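Adenosine deaminase (Burkholderia ambifaria, PDB 4GXW) binds zinc and probably catalyses the hydrolytic deamination of adenine, adenosine or a related purine. Local coordinates at residues E250-Y255 with L292-H297. Residues are numbered along the deposited sequence; the frame is centred on the assembly and turned at random.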
loop_
_atom_site.group_PDB
_atom_site.type_symbol
_atom_site.label_atom_id
_atom_site.label_comp_id
_atom_site.label_asym_id
_atom_site.label_seq_id
_atom_site.Cartn_x
_atom_site.Cartn_y
_atom_site.Cartn_z
ATOM N N GLU A 250 -12.671 21.775 7.098
ATOM C CA GLU A 250 -12.004 22.913 6.464
ATOM C C GLU A 250 -10.742 22.484 5.713
ATOM O O GLU A 250 -10.509 22.895 4.573
ATOM C CB GLU A 250 -11.638 23.983 7.490
ATOM C CG GLU A 250 -12.723 24.281 8.495
ATOM C CD GLU A 250 -12.484 23.580 9.812
ATOM O OE1 GLU A 250 -13.227 22.625 10.128
ATOM O OE2 GLU A 250 -11.540 23.981 10.529
ATOM N N LEU A 251 -9.916 21.670 6.357
ATOM C CA LEU A 251 -8.712 21.170 5.709
ATOM C C LEU A 251 -9.070 20.237 4.553
ATOM O O LEU A 251 -8.390 20.221 3.521
ATOM C CB LEU A 251 -7.810 20.462 6.725
ATOM C CG LEU A 251 -6.329 20.363 6.357
ATOM C CD1 LEU A 251 -5.767 21.739 6.021
ATOM C CD2 LEU A 251 -5.532 19.746 7.489
ATOM N N CYS A 252 -10.143 19.465 4.723
ATOM C CA CYS A 252 -10.627 18.599 3.658
ATOM C C CYS A 252 -10.930 19.420 2.410
ATOM O O CYS A 252 -10.545 19.033 1.314
ATOM C CB CYS A 252 -11.879 17.833 4.090
ATOM S SG CYS A 252 -11.561 16.495 5.242
ATOM N N ALA A 253 -11.597 20.561 2.586
ATOM C CA ALA A 253 -11.922 21.432 1.457
ATOM C C ALA A 253 -10.661 21.897 0.725
ATOM O O ALA A 253 -10.608 21.893 -0.506
ATOM C CB ALA A 253 -12.745 22.624 1.928
ATOM N N ARG A 254 -9.640 22.278 1.488
ATOM C CA ARG A 254 -8.398 22.763 0.891
ATOM C C ARG A 254 -7.682 21.677 0.112
ATOM O O ARG A 254 -7.208 21.905 -1.000
ATOM C CB ARG A 254 -7.472 23.348 1.957
ATOM C CG ARG A 254 -8.011 24.628 2.552
ATOM C CD ARG A 254 -7.035 25.292 3.503
ATOM N NE ARG A 254 -7.664 26.458 4.117
ATOM C CZ ARG A 254 -7.782 27.642 3.525
ATOM N NH1 ARG A 254 -7.307 27.828 2.299
ATOM N NH2 ARG A 254 -8.379 28.646 4.157
ATOM N N TYR A 255 -7.619 20.484 0.684
ATOM C CA TYR A 255 -6.882 19.410 0.035
ATOM C C TYR A 255 -7.690 18.775 -1.097
ATOM O O TYR A 255 -7.110 18.262 -2.050
ATOM C CB TYR A 255 -6.393 18.371 1.050
ATOM C CG TYR A 255 -5.384 18.905 2.061
ATOM C CD1 TYR A 255 -4.827 20.184 1.950
ATOM C CD2 TYR A 255 -4.984 18.122 3.130
ATOM C CE1 TYR A 255 -3.910 20.659 2.893
ATOM C CE2 TYR A 255 -4.074 18.589 4.066
ATOM C CZ TYR A 255 -3.539 19.848 3.942
ATOM O OH TYR A 255 -2.638 20.292 4.891
ATOM N N LEU A 292 -16.323 14.126 1.238
ATOM C CA LEU A 292 -15.665 15.348 1.678
ATOM C C LEU A 292 -14.795 15.943 0.560
ATOM O O LEU A 292 -14.046 16.901 0.784
ATOM C CB LEU A 292 -14.840 15.073 2.938
ATOM C CG LEU A 292 -15.648 15.021 4.237
ATOM C CD1 LEU A 292 -14.857 14.353 5.355
ATOM C CD2 LEU A 292 -16.055 16.436 4.637
ATOM N N GLY A 293 -14.904 15.370 -0.635
ATOM C CA GLY A 293 -14.219 15.883 -1.810
ATOM C C GLY A 293 -12.838 15.301 -2.048
ATOM O O GLY A 293 -12.170 15.669 -3.016
ATOM N N LEU A 294 -12.403 14.391 -1.181
ATOM C CA LEU A 294 -11.048 13.854 -1.260
ATOM C C LEU A 294 -10.944 12.736 -2.280
ATOM O O LEU A 294 -11.871 11.935 -2.433
ATOM C CB LEU A 294 -10.599 13.336 0.108
ATOM C CG LEU A 294 -10.700 14.346 1.250
ATOM C CD1 LEU A 294 -10.332 13.681 2.566
ATOM C CD2 LEU A 294 -9.798 15.547 0.993
ATOM N N LYS A 295 -9.813 12.690 -2.979
ATOM C CA LYS A 295 -9.489 11.606 -3.903
ATOM C C LYS A 295 -8.839 10.469 -3.146
ATOM O O LYS A 295 -7.728 10.631 -2.634
ATOM C CB LYS A 295 -8.511 12.101 -4.977
ATOM C CG LYS A 295 -9.085 13.107 -5.952
ATOM C CD LYS A 295 -8.101 13.372 -7.094
ATOM C CE LYS A 295 -8.710 14.249 -8.180
ATOM N NZ LYS A 295 -7.818 14.335 -9.375
ATOM N N ILE A 296 -9.514 9.330 -3.065
ATOM C CA ILE A 296 -8.937 8.157 -2.428
ATOM C C ILE A 296 -8.653 7.058 -3.444
ATOM O O ILE A 296 -9.200 7.059 -4.553
ATOM C CB ILE A 296 -9.800 7.610 -1.257
ATOM C CG1 ILE A 296 -11.071 6.921 -1.776
ATOM C CG2 ILE A 296 -10.121 8.727 -0.261
ATOM C CD1 ILE A 296 -11.921 6.287 -0.667
ATOM N N HIS A 297 -7.819 6.109 -3.038
ATOM C CA HIS A 297 -7.422 4.998 -3.886
ATOM C C HIS A 297 -7.140 3.807 -2.986
ATOM O O HIS A 297 -6.297 3.903 -2.101
ATOM C CB HIS A 297 -6.174 5.366 -4.689
ATOM C CG HIS A 297 -5.647 4.236 -5.511
ATOM N ND1 HIS A 297 -4.553 3.491 -5.129
ATOM C CD2 HIS A 297 -6.081 3.710 -6.681
ATOM C CE1 HIS A 297 -4.332 2.554 -6.036
ATOM N NE2 HIS A 297 -5.246 2.661 -6.984
HETATM O O HOH W 1 -8.197 15.116 -2.736
#
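Cys252 and Leu292 bring the backbones closest, their CA atoms 6.3 Å apart, where the helical segment 250-255 meets the loop that runs through Gly293 and Leu294 into strand 295-298. No direct hydrogen bond joins the two segments, and the contact, away from the zinc site, illustrates how a helix can be seated on a strand-entry loop by apolar side chains. Cys252 points toward the loop, and its SG touches two leucine methyls, Leu292 CD1 at 3.9 Å and Leu294 CD1 at 4.1 Å, roughly at right angles as seen from the sulfur. With SG anti to the carbonyl carbon (chi1 -74°), the sulfur reaches both. The other branch of Leu294 reaches the helix backbone, with CD2 3.6 Å from Cys252 O, and also approaches Tyr255 CB at 4.4 Å. The Tyr255 ring leads away from the loop; Leu251 CG sits 3.6 Å above its plane, toward the rim, and the hydroxyl is hydrogen-bonded to Asp232. A water accepts from Lys295 N at 2.9 Å and donates only weakly to Tyr255 O. Strand 295-298 pairs in parallel with strand 261-264, which follows helix 249-258; outer helices around parallel strands are the plan of this family's α/β (TIM) barrel.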